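Local coordinates for uncharacterized protein (PDB 2QS7) that is of unknown function but, as a DsrE/DsrF-like protein, is a putative oxidoreductase that may handle sulfur like its relatives, at residues N40-F45 with F103-T108; I13-T18 with T44-Q49; L90-K95 with A120-D125; K7-I12 with G36-L41. All blocks are in the same frame, centred on the assembly; numbering follows the deposited sequence. Where two conformers were deposited one is given.

Contact 1 (N40-F45 with F103-T108); sequences NLFFTF and FACSTT
Strand 40-43 runs parallel to strand 103-105, with Phe-42 beside Phe-103 and Phe-43 beside Ala-104; their axes approach to 4.6 Å and diverge by 28°. Three backbone hydrogen bonds join them in the alternating manner of parallel strands. Phe-103 N gives to Leu-41 O at 2.7 Å and Phe-103 O accepts from Phe-43 N, so one residue engages two positions of its neighbour, and Cys-105 N then gives to Phe-43 O.

Among the side chains, Phe-42 and Phe-103 share a face of the sheet and cross at about a right angle, the ring edge of Phe-42 bringing CD1 to 3.8 Å from Phe-103 CB. Asn-40 lies alongside the Phe-103 ring on the same face, while its OD1 is bonded to Arg-135 of helix 129-136. The approach of the Phe-42 ring to Cys-105 is doubtful, being too close in the model.

Beyond the strands the contact becomes polar. The hydroxyl of Thr-44 stands opposite the backbone N across CA-CB (chi1 -168°) and reaches Thr-108 OG1 at 2.8 Å, a hydrogen bond in which either oxygen could be the donor. Cys-105 occupies the N-cap of helix 106-111, its SG accepting from Thr-108 N at 3.4 Å along a nearly straight line (174°). Among buried residues, the N-terminus of the helix is thus capped by sulfur, and the two threonine hydroxyls share a hydrogen bond where both segments leave the parallel sheet of this alpha/beta fold.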
loop_
_atom_site.group_PDB
_atom_site.type_symbol
_atom_site.label_atom_id
_atom_site.label_comp_id
_atom_site.label_asym_id
_atom_site.label_seq_id
_atom_site.Cartn_x
_atom_site.Cartn_y
_atom_site.Cartn_z
ATOM N N ASN A 40 -6.553 13.867 -6.057
ATOM C CA ASN A 40 -5.347 14.508 -5.585
ATOM C C ASN A 40 -4.252 13.468 -5.581
ATOM O O ASN A 40 -4.410 12.410 -5.000
ATOM C CB ASN A 40 -5.523 15.062 -4.161
ATOM C CG ASN A 40 -6.654 15.997 -4.051
ATOM O OD1 ASN A 40 -6.660 17.055 -4.679
ATOM N ND2 ASN A 40 -7.627 15.632 -3.229
ATOM N N LEU A 41 -3.138 13.773 -6.237
ATOM C CA LEU A 41 -1.990 12.866 -6.231
ATOM C C LEU A 41 -0.839 13.538 -5.521
ATOM O O LEU A 41 -0.521 14.700 -5.792
ATOM C CB LEU A 41 -1.572 12.515 -7.652
ATOM C CG LEU A 41 -2.655 11.891 -8.550
ATOM C CD1 LEU A 41 -2.101 11.732 -10.000
ATOM C CD2 LEU A 41 -3.139 10.574 -8.012
ATOM N N PHE A 42 -0.211 12.793 -4.623
ATOM C CA PHE A 42 0.953 13.276 -3.888
ATOM C C PHE A 42 2.138 12.358 -4.160
ATOM O O PHE A 42 2.187 11.215 -3.683
ATOM C CB PHE A 42 0.675 13.312 -2.400
ATOM C CG PHE A 42 1.802 13.892 -1.598
ATOM C CD1 PHE A 42 2.133 15.219 -1.715
ATOM C CD2 PHE A 42 2.532 13.111 -0.721
ATOM C CE1 PHE A 42 3.161 15.741 -0.960
ATOM C CE2 PHE A 42 3.535 13.646 0.022
ATOM C CZ PHE A 42 3.848 14.935 -0.095
ATOM N N PHE A 43 3.103 12.853 -4.943
ATOM C CA PHE A 43 4.259 12.057 -5.302
ATOM C C PHE A 43 5.359 12.233 -4.297
ATOM O O PHE A 43 5.818 13.341 -4.062
ATOM C CB PHE A 43 4.750 12.394 -6.693
ATOM C CG PHE A 43 3.821 11.957 -7.766
ATOM C CD1 PHE A 43 2.710 12.720 -8.075
ATOM C CD2 PHE A 43 4.055 10.793 -8.486
ATOM C CE1 PHE A 43 1.830 12.336 -9.081
ATOM C CE2 PHE A 43 3.163 10.393 -9.502
ATOM C CZ PHE A 43 2.038 11.178 -9.785
ATOM N N THR A 44 5.798 11.123 -3.729
ATOM C CA THR A 44 6.792 11.130 -2.687
ATOM C C THR A 44 7.773 9.985 -2.910
ATOM O O THR A 44 7.495 9.046 -3.645
ATOM C CB THR A 44 6.097 11.044 -1.310
ATOM O OG1 THR A 44 7.052 11.326 -0.287
ATOM C CG2 THR A 44 5.448 9.655 -1.070
ATOM N N PHE A 45 8.939 10.088 -2.315
ATOM C CA PHE A 45 9.977 9.073 -2.482
ATOM C C PHE A 45 10.165 8.645 -3.920
ATOM O O PHE A 45 10.483 9.465 -4.764
ATOM C CB PHE A 45 9.725 7.875 -1.535
ATOM C CG PHE A 45 10.136 8.148 -0.120
ATOM C CD1 PHE A 45 9.284 8.840 0.750
ATOM C CD2 PHE A 45 11.411 7.774 0.330
ATOM C CE1 PHE A 45 9.695 9.141 2.068
ATOM C CE2 PHE A 45 11.829 8.067 1.636
ATOM C CZ PHE A 45 10.975 8.748 2.503
ATOM N N PHE A 103 0.653 16.988 -6.747
ATOM C CA PHE A 103 1.535 17.582 -5.756
ATOM C C PHE A 103 2.823 16.779 -5.633
ATOM O O PHE A 103 2.814 15.572 -5.760
ATOM C CB PHE A 103 0.853 17.593 -4.387
ATOM C CG PHE A 103 -0.398 18.406 -4.349
ATOM C CD1 PHE A 103 -0.339 19.789 -4.253
ATOM C CD2 PHE A 103 -1.622 17.806 -4.478
ATOM C CE1 PHE A 103 -1.483 20.556 -4.239
ATOM C CE2 PHE A 103 -2.770 18.552 -4.455
ATOM C CZ PHE A 103 -2.702 19.940 -4.331
ATOM N N ALA A 104 3.906 17.487 -5.348
ATOM C CA ALA A 104 5.204 16.913 -5.112
ATOM C C ALA A 104 5.548 17.122 -3.648
ATOM O O ALA A 104 5.338 18.190 -3.103
ATOM C CB ALA A 104 6.291 17.609 -6.040
ATOM N N CYS A 105 6.084 16.084 -3.028
ATOM C CA CYS A 105 6.494 16.083 -1.637
ATOM C C CYS A 105 7.775 16.862 -1.393
ATOM O O CYS A 105 8.830 16.502 -1.906
ATOM C CB CYS A 105 6.755 14.638 -1.234
ATOM S SG CYS A 105 7.542 14.410 0.364
ATOM N N SER A 106 7.698 17.902 -0.578
ATOM C CA SER A 106 8.850 18.742 -0.314
ATOM C C SER A 106 9.953 18.039 0.472
ATOM O O SER A 106 11.120 18.339 0.259
ATOM C CB SER A 106 8.421 20.021 0.397
ATOM O OG SER A 106 7.742 19.723 1.593
ATOM N N THR A 107 9.612 17.101 1.355
ATOM C CA THR A 107 10.634 16.397 2.163
ATOM C C THR A 107 11.529 15.487 1.322
ATOM O O THR A 107 12.750 15.527 1.431
ATOM C CB THR A 107 9.998 15.590 3.301
ATOM O OG1 THR A 107 9.257 16.486 4.120
ATOM C CG2 THR A 107 11.061 14.925 4.178
ATOM N N THR A 108 10.909 14.679 0.484
ATOM C CA THR A 108 11.607 13.828 -0.448
ATOM C C THR A 108 12.502 14.638 -1.368
ATOM O O THR A 108 13.602 14.197 -1.723
ATOM C CB THR A 108 10.583 13.110 -1.401
ATOM O OG1 THR A 108 9.693 12.289 -0.653
ATOM C CG2 THR A 108 11.327 12.275 -2.503
#

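Contact 2 (I13-T18 with T44-Q49); sequences IVFSGT and TFWGLQ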
loop_
_atom_site.group_PDB
_atom_site.type_symbol
_atom_site.label_atom_id
_atom_site.label_comp_id
_atom_site.label_asym_id
_atom_site.label_seq_id
_atom_site.Cartn_x
_atom_site.Cartn_y
_atom_site.Cartn_z
ATOM N N ILE A 13 -1.242 8.683 -2.309
ATOM C CA ILE A 13 0.166 8.932 -2.017
ATOM C C ILE A 13 0.900 7.970 -2.932
ATOM O O ILE A 13 0.812 6.730 -2.797
ATOM C CB ILE A 13 0.579 8.673 -0.566
ATOM C CG1 ILE A 13 -0.180 9.598 0.364
ATOM C CG2 ILE A 13 2.113 8.855 -0.363
ATOM C CD1 ILE A 13 0.052 9.291 1.880
ATOM N N VAL A 14 1.561 8.544 -3.921
ATOM C CA VAL A 14 2.295 7.749 -4.924
ATOM C C VAL A 14 3.701 7.642 -4.432
ATOM O O VAL A 14 4.552 8.500 -4.708
ATOM C CB VAL A 14 2.245 8.385 -6.339
ATOM C CG1 VAL A 14 2.919 7.464 -7.370
ATOM C CG2 VAL A 14 0.788 8.710 -6.750
ATOM N N PHE A 15 3.930 6.597 -3.639
ATOM C CA PHE A 15 5.254 6.322 -3.064
ATOM C C PHE A 15 6.141 5.513 -3.985
ATOM O O PHE A 15 7.394 5.733 -4.058
ATOM C CB PHE A 15 5.041 5.534 -1.766
ATOM C CG PHE A 15 6.278 4.978 -1.172
ATOM C CD1 PHE A 15 7.039 5.721 -0.304
ATOM C CD2 PHE A 15 6.705 3.703 -1.487
ATOM C CE1 PHE A 15 8.182 5.193 0.225
ATOM C CE2 PHE A 15 7.816 3.193 -0.937
ATOM C CZ PHE A 15 8.564 3.932 -0.092
ATOM N N SER A 16 5.516 4.533 -4.643
ATOM C CA SER A 16 6.258 3.598 -5.520
ATOM C C SER A 16 6.650 4.210 -6.857
ATOM O O SER A 16 6.050 5.180 -7.322
ATOM C CB SER A 16 5.438 2.330 -5.733
ATOM O OG SER A 16 5.101 1.747 -4.479
ATOM N N GLY A 17 7.698 3.645 -7.460
ATOM C CA GLY A 17 8.201 4.137 -8.725
ATOM C C GLY A 17 8.352 3.078 -9.813
ATOM O O GLY A 17 8.889 3.384 -10.844
ATOM N N THR A 18 7.867 1.864 -9.592
ATOM C CA THR A 18 7.947 0.814 -10.598
ATOM C C THR A 18 6.744 0.960 -11.525
ATOM O O THR A 18 5.704 1.458 -11.141
ATOM C CB THR A 18 8.037 -0.592 -9.970
ATOM O OG1 THR A 18 6.936 -0.797 -9.071
ATOM C CG2 THR A 18 9.319 -0.725 -9.202
ATOM N N THR A 44 5.798 11.123 -3.729
ATOM C CA THR A 44 6.792 11.130 -2.687
ATOM C C THR A 44 7.773 9.985 -2.910
ATOM O O THR A 44 7.495 9.046 -3.645
ATOM C CB THR A 44 6.097 11.044 -1.310
ATOM O OG1 THR A 44 7.052 11.326 -0.287
ATOM C CG2 THR A 44 5.448 9.655 -1.070
ATOM N N PHE A 45 8.939 10.088 -2.315
ATOM C CA PHE A 45 9.977 9.073 -2.482
ATOM C C PHE A 45 10.165 8.645 -3.920
ATOM O O PHE A 45 10.483 9.465 -4.764
ATOM C CB PHE A 45 9.725 7.875 -1.535
ATOM C CG PHE A 45 10.136 8.148 -0.120
ATOM C CD1 PHE A 45 9.284 8.840 0.750
ATOM C CD2 PHE A 45 11.411 7.774 0.330
ATOM C CE1 PHE A 45 9.695 9.141 2.068
ATOM C CE2 PHE A 45 11.829 8.067 1.636
ATOM C CZ PHE A 45 10.975 8.748 2.503
ATOM N N TRP A 46 9.946 7.377 -4.208
ATOM C CA TRP A 46 10.235 6.839 -5.537
ATOM C C TRP A 46 9.304 7.385 -6.598
ATOM O O TRP A 46 9.672 7.512 -7.772
ATOM C CB TRP A 46 10.167 5.315 -5.495
ATOM C CG TRP A 46 10.901 4.755 -4.349
ATOM C CD1 TRP A 46 10.406 3.962 -3.365
ATOM C CD2 TRP A 46 12.278 4.985 -4.030
ATOM N NE1 TRP A 46 11.398 3.658 -2.465
ATOM C CE2 TRP A 46 12.551 4.286 -2.842
ATOM C CE3 TRP A 46 13.305 5.723 -4.633
ATOM C CZ2 TRP A 46 13.819 4.285 -2.243
ATOM C CZ3 TRP A 46 14.545 5.740 -4.040
ATOM C CH2 TRP A 46 14.800 5.012 -2.856
ATOM N N GLY A 47 8.096 7.709 -6.171
ATOM C CA GLY A 47 7.103 8.261 -7.065
ATOM C C GLY A 47 7.504 9.653 -7.479
ATOM O O GLY A 47 7.212 10.085 -8.576
ATOM N N LEU A 48 8.173 10.377 -6.601
ATOM C CA LEU A 48 8.599 11.722 -6.943
ATOM C C LEU A 48 9.697 11.638 -7.988
ATOM O O LEU A 48 9.766 12.426 -8.924
ATOM C CB LEU A 48 9.068 12.438 -5.690
ATOM C CG LEU A 48 9.439 13.892 -5.885
ATOM C CD1 LEU A 48 8.302 14.663 -6.496
ATOM C CD2 LEU A 48 9.800 14.431 -4.539
ATOM N N GLN A 49 10.553 10.655 -7.842
ATOM C CA GLN A 49 11.631 10.415 -8.814
ATOM C C GLN A 49 11.032 10.213 -10.209
ATOM O O GLN A 49 11.525 10.708 -11.212
ATOM C CB GLN A 49 12.325 9.098 -8.441
ATOM C CG GLN A 49 13.808 9.047 -8.614
ATOM C CD GLN A 49 14.508 9.609 -7.404
ATOM O OE1 GLN A 49 13.952 9.609 -6.285
ATOM N NE2 GLN A 49 15.723 10.098 -7.608
#
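Phe-15 meets Phe-45 and Trp-46 in an aromatic cluster at the C-terminal end of strand 9-14, where the chain leaves the parallel sheet. Trp-46 turns its edge to the face of Phe-15, an offset edge-to-face pair with planes 75° apart, and its CD1 lies 3.6 Å from Phe-15 CE2. Phe-45 is met by other atoms of the ring: Phe-15 CE1 rests 3.6 Å from Phe-45 CG, the planes inclined at 41°. Although CB of Phe-15 leaves its backbone away from the helix, CG trans to N (chi1 170°) carries the ring back to the helix, where Phe-45 and Trp-46 meet it from the same side.

The indole is also gripped from outside: NE1 is hydrogen-bonded to Asp-20 of the second subunit, and the indole stacks on Tyr-68 of that same subunit, which ties the cluster to the assembly. A leucine in place of Phe-15 would probably deprive the Trp-46 edge of its aromatic face and open a gap beside Phe-45. At the edge of the Phe-15 ring, Thr-44 CG2 packs against Ile-13 CG2 at 3.5 Å.

The backbones bind as well. Thr-44 N gives an almost straight hydrogen bond to Val-14 O at 3.1 Å, and Gly-47 N approaches Phe-15 O at 3.0 Å from above its carbonyl plane. Gly-47 fits because a side chain would strike Val-14 O, which instead receives a CA-H...O contact from Gly-47 CA at 3.5 Å.

Contact 3 (L90-K95 with A120-D125); sequences LVQQAK and AEFVDD
Lys-95 swings its chain through a bend at chi3 (76°) that brings NZ within bonding distance of both Phe-122 O and the carboxylate of Asp-124. Phe-122 in turn holds CG in the crowded position between its backbone N and carbonyl carbon (chi1 82°), which directs the ring to Val-91 and Gln-92. The amide of Gln-92 slides past the phenylalanine in the opposite direction.

The ammonium group makes the polar link. NZ gives a hydrogen bond to Phe-122 O at 2.7 Å, tilted from the carbonyl plane, and a salt bridge to Asp-124 OD1 at 3.1 Å. The latter oxygen is met on its syn side, 29° out of the carboxylate plane; a second bond, to OD2, is weak. The stronger partner of OD2 is the backbone N of Val-102, so Asp-124 is shared between the lysine and strand 99-105, and that bond probably steadies the carboxylate for Lys-95.

The ring itself is packed by Gln-92 and Val-91. Gln-92 NE2 comes to the edge of Phe-122, 3.3 Å from its CB, with amide and ring planes inclined at an intermediate angle. Val-91 CG1 touches CE2 of the ring at 3.8 Å, the two side chains crossing at about a right angle.

A type I turn from Ala-120 to Val-123 presents Phe-122 to helix 87-97, within the crossover from strand 99-105 through helix 106-111 to strand 125-127. The same helix packs on strand 99-105 through Ala-94 and Lys-95, and on helix 19-34 through Leu-90 and Ala-94.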
loop_
_atom_site.group_PDB
_atom_site.type_symbol
_atom_site.label_atom_id
_atom_site.label_comp_id
_atom_site.label_asym_id
_atom_site.label_seq_id
_atom_site.Cartn_x
_atom_site.Cartn_y
_atom_site.Cartn_z
ATOM N N LEU A 90 -2.179 9.211 -18.946
ATOM C CA LEU A 90 -3.480 9.033 -18.316
ATOM C C LEU A 90 -3.713 10.119 -17.270
ATOM O O LEU A 90 -4.829 10.642 -17.148
ATOM C CB LEU A 90 -3.624 7.636 -17.694
ATOM C CG LEU A 90 -3.702 6.412 -18.619
ATOM C CD1 LEU A 90 -3.662 5.129 -17.797
ATOM C CD2 LEU A 90 -4.929 6.427 -19.527
ATOM N N VAL A 91 -2.676 10.477 -16.522
ATOM C CA VAL A 91 -2.833 11.531 -15.515
ATOM C C VAL A 91 -3.082 12.901 -16.190
ATOM O O VAL A 91 -4.042 13.625 -15.828
ATOM C CB VAL A 91 -1.660 11.577 -14.534
ATOM C CG1 VAL A 91 -1.826 12.751 -13.561
ATOM C CG2 VAL A 91 -1.603 10.245 -13.784
ATOM N N GLN A 92 -2.279 13.227 -17.197
ATOM C CA GLN A 92 -2.421 14.497 -17.866
ATOM C C GLN A 92 -3.776 14.609 -18.547
ATOM O O GLN A 92 -4.405 15.666 -18.504
ATOM C CB GLN A 92 -1.264 14.743 -18.862
ATOM C CG GLN A 92 -1.374 16.043 -19.661
ATOM C CD GLN A 92 -1.650 17.301 -18.814
ATOM O OE1 GLN A 92 -2.616 18.037 -19.078
ATOM N NE2 GLN A 92 -0.831 17.535 -17.788
ATOM N N GLN A 93 -4.231 13.533 -19.177
ATOM C CA GLN A 93 -5.548 13.544 -19.834
ATOM C C GLN A 93 -6.628 13.721 -18.778
ATOM O O GLN A 93 -7.612 14.410 -19.009
ATOM C CB GLN A 93 -5.808 12.259 -20.626
ATOM N N ALA A 94 -6.440 13.101 -17.616
ATOM C CA ALA A 94 -7.416 13.224 -16.528
ATOM C C ALA A 94 -7.517 14.680 -16.081
ATOM O O ALA A 94 -8.617 15.158 -15.827
ATOM C CB ALA A 94 -7.069 12.330 -15.368
ATOM N N LYS A 95 -6.375 15.386 -16.009
ATOM C CA LYS A 95 -6.380 16.805 -15.625
ATOM C C LYS A 95 -7.189 17.632 -16.596
ATOM O O LYS A 95 -7.831 18.571 -16.183
ATOM C CB LYS A 95 -4.980 17.416 -15.553
ATOM C CG LYS A 95 -4.135 16.917 -14.443
ATOM C CD LYS A 95 -2.785 17.631 -14.360
ATOM C CE LYS A 95 -2.884 19.020 -13.763
ATOM N NZ LYS A 95 -1.502 19.601 -13.570
ATOM N N ALA A 120 8.208 17.609 -13.655
ATOM C CA ALA A 120 7.346 17.709 -14.836
ATOM C C ALA A 120 6.416 18.929 -14.690
ATOM O O ALA A 120 6.035 19.331 -13.570
ATOM C CB ALA A 120 6.524 16.435 -15.019
ATOM N N GLU A 121 6.037 19.489 -15.835
ATOM C CA GLU A 121 5.217 20.698 -15.892
ATOM C C GLU A 121 3.852 20.521 -15.248
ATOM O O GLU A 121 3.281 21.475 -14.733
ATOM C CB GLU A 121 4.996 21.128 -17.350
ATOM C CG GLU A 121 6.292 21.429 -18.124
ATOM C CD GLU A 121 7.073 22.633 -17.584
ATOM O OE1 GLU A 121 6.470 23.457 -16.852
ATOM O OE2 GLU A 121 8.282 22.763 -17.920
ATOM N N PHE A 122 3.353 19.294 -15.269
ATOM C CA PHE A 122 2.033 19.021 -14.769
ATOM C C PHE A 122 1.929 19.001 -13.243
ATOM O O PHE A 122 0.867 18.760 -12.718
ATOM C CB PHE A 122 1.465 17.763 -15.450
ATOM C CG PHE A 122 1.909 16.444 -14.864
ATOM C CD1 PHE A 122 3.055 16.307 -14.106
ATOM C CD2 PHE A 122 1.203 15.296 -15.187
ATOM C CE1 PHE A 122 3.424 15.065 -13.604
ATOM C CE2 PHE A 122 1.589 14.052 -14.694
ATOM C CZ PHE A 122 2.698 13.945 -13.906
ATOM N N VAL A 123 3.038 19.231 -12.541
ATOM C CA VAL A 123 3.002 19.317 -11.082
ATOM C C VAL A 123 2.429 20.681 -10.751
ATOM O O VAL A 123 2.902 21.705 -11.241
ATOM C CB VAL A 123 4.389 19.176 -10.460
ATOM C CG1 VAL A 123 4.369 19.512 -8.956
ATOM C CG2 VAL A 123 4.953 17.767 -10.751
ATOM N N ASP A 124 1.396 20.687 -9.937
ATOM C CA ASP A 124 0.716 21.904 -9.545
ATOM C C ASP A 124 1.392 22.602 -8.378
ATOM O O ASP A 124 1.445 23.811 -8.332
ATOM C CB ASP A 124 -0.750 21.567 -9.206
ATOM C CG ASP A 124 -1.487 21.057 -10.422
ATOM O OD1 ASP A 124 -1.516 21.813 -11.412
ATOM O OD2 ASP A 124 -1.980 19.909 -10.432
ATOM N N ASP A 125 1.913 21.861 -7.417
ATOM C CA ASP A 125 2.533 22.504 -6.280
ATOM C C ASP A 125 3.412 21.539 -5.514
ATOM O O ASP A 125 3.305 20.339 -5.675
ATOM C CB ASP A 125 1.453 23.056 -5.334
ATOM C CG ASP A 125 1.951 24.228 -4.487
ATOM O OD1 ASP A 125 3.179 24.555 -4.517
ATOM O OD2 ASP A 125 1.106 24.838 -3.794
#

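Contact 4 (K7-I12 with G36-L41); sequences KKKLSI and GYEVNL
Lys-9 pairs with Glu-38, Leu-10 with Val-39, Ser-11 with Asn-40 and Ile-12 with Leu-41 in four consecutive parallel bridges, the strand directions only 10° apart. Four backbone hydrogen bonds join them: Glu-38 N to Lys-8 O, Leu-10 N to Glu-38 O, Asn-40 N to Leu-10 O and Ile-12 N to Asn-40 O, each at 2.9 Å. A water joins the starts of the two segments, accepting from Lys-8 N and giving to Gly-36 O at 3.0 Å.

Side-chain polar bonds lie on the face of Ser-11 and Asn-40. Asn-40 ND2 gives an almost straight bond (174°) to Ser-11 OG at 3.1 Å, in the plane of its amide, and a weak one to Glu-38 OE2. Lys-9 and Glu-38 point the same way, side by side, but Lys-9 NZ stays 4.9 Å from Glu-38 OE2 and bonds instead to the carbonyls of Arg-135 and Glu-137.

These strands are the two arms of a beta-alpha-beta unit whose connecting helix, 19-34, ends in a Schellman motif at Gly-36 and packs on the face of Leu-10 and Val-39.

Aromatic contact follows directly after that glycine. Lys-8 CB sits over a face of the Tyr-37 ring, 3.6 Å from its centroid, a CH-pi contact, while Tyr-37 OH bonds to Asp-134 of the third subunit. A serine in place of Tyr-37 would probably take the floor from under Lys-8 CB and leave that aspartate without its mate. Apolar packing is seen farther along, where Leu-41 CD2 lies 3.9 Å from Ile-12 CB and the two side chains run alongside each other.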
loop_
_atom_site.group_PDB
_atom_site.type_symbol
_atom_site.label_atom_id
_atom_site.label_comp_id
_atom_site.label_asym_id
_atom_site.label_seq_id
_atom_site.Cartn_x
_atom_site.Cartn_y
_atom_site.Cartn_z
ATOM N N LYS A 7 -19.277 16.372 -3.972
ATOM C CA LYS A 7 -18.260 15.745 -4.919
ATOM C C LYS A 7 -17.279 14.741 -4.270
ATOM O O LYS A 7 -16.563 15.047 -3.311
ATOM C CB LYS A 7 -17.468 16.794 -5.681
ATOM C CG LYS A 7 -16.711 16.229 -6.877
ATOM C CD LYS A 7 -16.228 17.384 -7.764
ATOM C CE LYS A 7 -15.758 16.946 -9.159
ATOM N NZ LYS A 7 -15.183 18.057 -10.005
ATOM N N LYS A 8 -17.328 13.530 -4.796
ATOM C CA LYS A 8 -16.511 12.406 -4.383
ATOM C C LYS A 8 -15.038 12.736 -4.573
ATOM O O LYS A 8 -14.659 13.415 -5.520
ATOM C CB LYS A 8 -16.861 11.168 -5.194
ATOM C CG LYS A 8 -18.318 10.674 -5.008
ATOM C CD LYS A 8 -18.468 9.278 -5.644
ATOM C CE LYS A 8 -19.771 8.596 -5.266
ATOM N NZ LYS A 8 -20.953 9.474 -5.426
ATOM N N LYS A 9 -14.200 12.201 -3.707
ATOM C CA LYS A 9 -12.779 12.522 -3.753
ATOM C C LYS A 9 -11.930 11.317 -3.537
ATOM O O LYS A 9 -12.246 10.467 -2.706
ATOM C CB LYS A 9 -12.522 13.557 -2.637
ATOM C CG LYS A 9 -11.109 14.037 -2.503
ATOM C CD LYS A 9 -11.053 15.316 -1.572
ATOM C CE LYS A 9 -11.473 15.056 -0.168
ATOM N NZ LYS A 9 -11.166 16.208 0.743
ATOM N N LEU A 10 -10.853 11.250 -4.303
ATOM C CA LEU A 10 -9.837 10.229 -4.195
ATOM C C LEU A 10 -8.465 10.906 -4.069
ATOM O O LEU A 10 -8.109 11.760 -4.864
ATOM C CB LEU A 10 -9.813 9.382 -5.456
ATOM C CG LEU A 10 -8.731 8.296 -5.553
ATOM C CD1 LEU A 10 -8.893 7.239 -4.467
ATOM C CD2 LEU A 10 -8.783 7.658 -6.970
ATOM N N SER A 11 -7.700 10.500 -3.060
ATOM C CA SER A 11 -6.362 11.012 -2.864
ATOM C C SER A 11 -5.408 9.840 -2.797
ATOM O O SER A 11 -5.673 8.830 -2.148
ATOM C CB SER A 11 -6.292 11.876 -1.600
ATOM O OG SER A 11 -7.251 12.972 -1.621
ATOM N N ILE A 12 -4.283 9.971 -3.473
ATOM C CA ILE A 12 -3.311 8.878 -3.521
ATOM C C ILE A 12 -1.924 9.375 -3.234
ATOM O O ILE A 12 -1.492 10.369 -3.823
ATOM C CB ILE A 12 -3.262 8.234 -4.941
ATOM C CG1 ILE A 12 -4.660 7.791 -5.384
ATOM C CG2 ILE A 12 -2.243 7.051 -4.979
ATOM C CD1 ILE A 12 -4.640 7.174 -6.811
ATOM N N GLY A 36 -16.279 11.801 -12.319
ATOM C CA GLY A 36 -16.645 12.987 -11.573
ATOM C C GLY A 36 -15.966 13.176 -10.230
ATOM O O GLY A 36 -16.332 14.073 -9.478
ATOM N N TYR A 37 -14.981 12.358 -9.909
ATOM C CA TYR A 37 -14.223 12.536 -8.668
ATOM C C TYR A 37 -13.204 13.661 -8.751
ATOM O O TYR A 37 -12.650 13.894 -9.814
ATOM C CB TYR A 37 -13.402 11.275 -8.353
ATOM C CG TYR A 37 -14.140 10.076 -7.768
ATOM C CD1 TYR A 37 -15.053 9.331 -8.530
ATOM C CD2 TYR A 37 -13.897 9.661 -6.457
ATOM C CE1 TYR A 37 -15.719 8.225 -7.990
ATOM C CE2 TYR A 37 -14.568 8.557 -5.910
ATOM C CZ TYR A 37 -15.477 7.848 -6.685
ATOM O OH TYR A 37 -16.134 6.777 -6.128
ATOM N N GLU A 38 -12.914 14.290 -7.616
ATOM C CA GLU A 38 -11.809 15.208 -7.472
ATOM C C GLU A 38 -10.667 14.233 -7.131
ATOM O O GLU A 38 -10.832 13.333 -6.289
ATOM C CB GLU A 38 -12.112 16.176 -6.322
ATOM C CG GLU A 38 -10.911 16.976 -5.855
ATOM C CD GLU A 38 -11.132 17.699 -4.496
ATOM O OE1 GLU A 38 -12.352 18.031 -4.254
ATOM O OE2 GLU A 38 -10.079 17.912 -3.708
ATOM N N VAL A 39 -9.523 14.340 -7.809
ATOM C CA VAL A 39 -8.418 13.452 -7.541
ATOM C C VAL A 39 -7.194 14.271 -7.154
ATOM O O VAL A 39 -6.848 15.227 -7.837
ATOM C CB VAL A 39 -8.074 12.538 -8.771
ATOM C CG1 VAL A 39 -6.963 11.610 -8.452
ATOM C CG2 VAL A 39 -9.301 11.740 -9.215
ATOM N N ASN A 40 -6.553 13.867 -6.057
ATOM C CA ASN A 40 -5.347 14.508 -5.585
ATOM C C ASN A 40 -4.252 13.468 -5.581
ATOM O O ASN A 40 -4.410 12.410 -5.000
ATOM C CB ASN A 40 -5.523 15.062 -4.161
ATOM C CG ASN A 40 -6.654 15.997 -4.051
ATOM O OD1 ASN A 40 -6.660 17.055 -4.679
ATOM N ND2 ASN A 40 -7.627 15.632 -3.229
ATOM N N LEU A 41 -3.138 13.773 -6.237
ATOM C CA LEU A 41 -1.990 12.866 -6.231
ATOM C C LEU A 41 -0.839 13.538 -5.521
ATOM O O LEU A 41 -0.521 14.700 -5.792
ATOM C CB LEU A 41 -1.572 12.515 -7.652
ATOM C CG LEU A 41 -2.655 11.891 -8.550
ATOM C CD1 LEU A 41 -2.101 11.732 -10.000
ATOM C CD2 LEU A 41 -3.139 10.574 -8.012
HETATM O O HOH W 1 -18.423 13.301 -7.515
#

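In the fold
Contacts 1 and 4 pair strand 38-43 with its two neighbours, 99-105 and 9-14, and share Asn-40 and Leu-41, so together they set the middle of the sheet. Contact 1 is fully buried, whereas contact 4 runs out from buried residues to a solvent-facing lysine end, with the third subunit beside Lys-8 and Tyr-37. Contact 2, also buried, shares Thr-44 and Phe-45 with contact 1 and adds aromatic packing to a few backbone bonds, beside the second subunit. Contact 3 differs: it lies at the surface, joins a helix to a loop through a salt bridge, and is touched by no other chain, yet Val-91 still packs against Leu-41 of contacts 1 and 4.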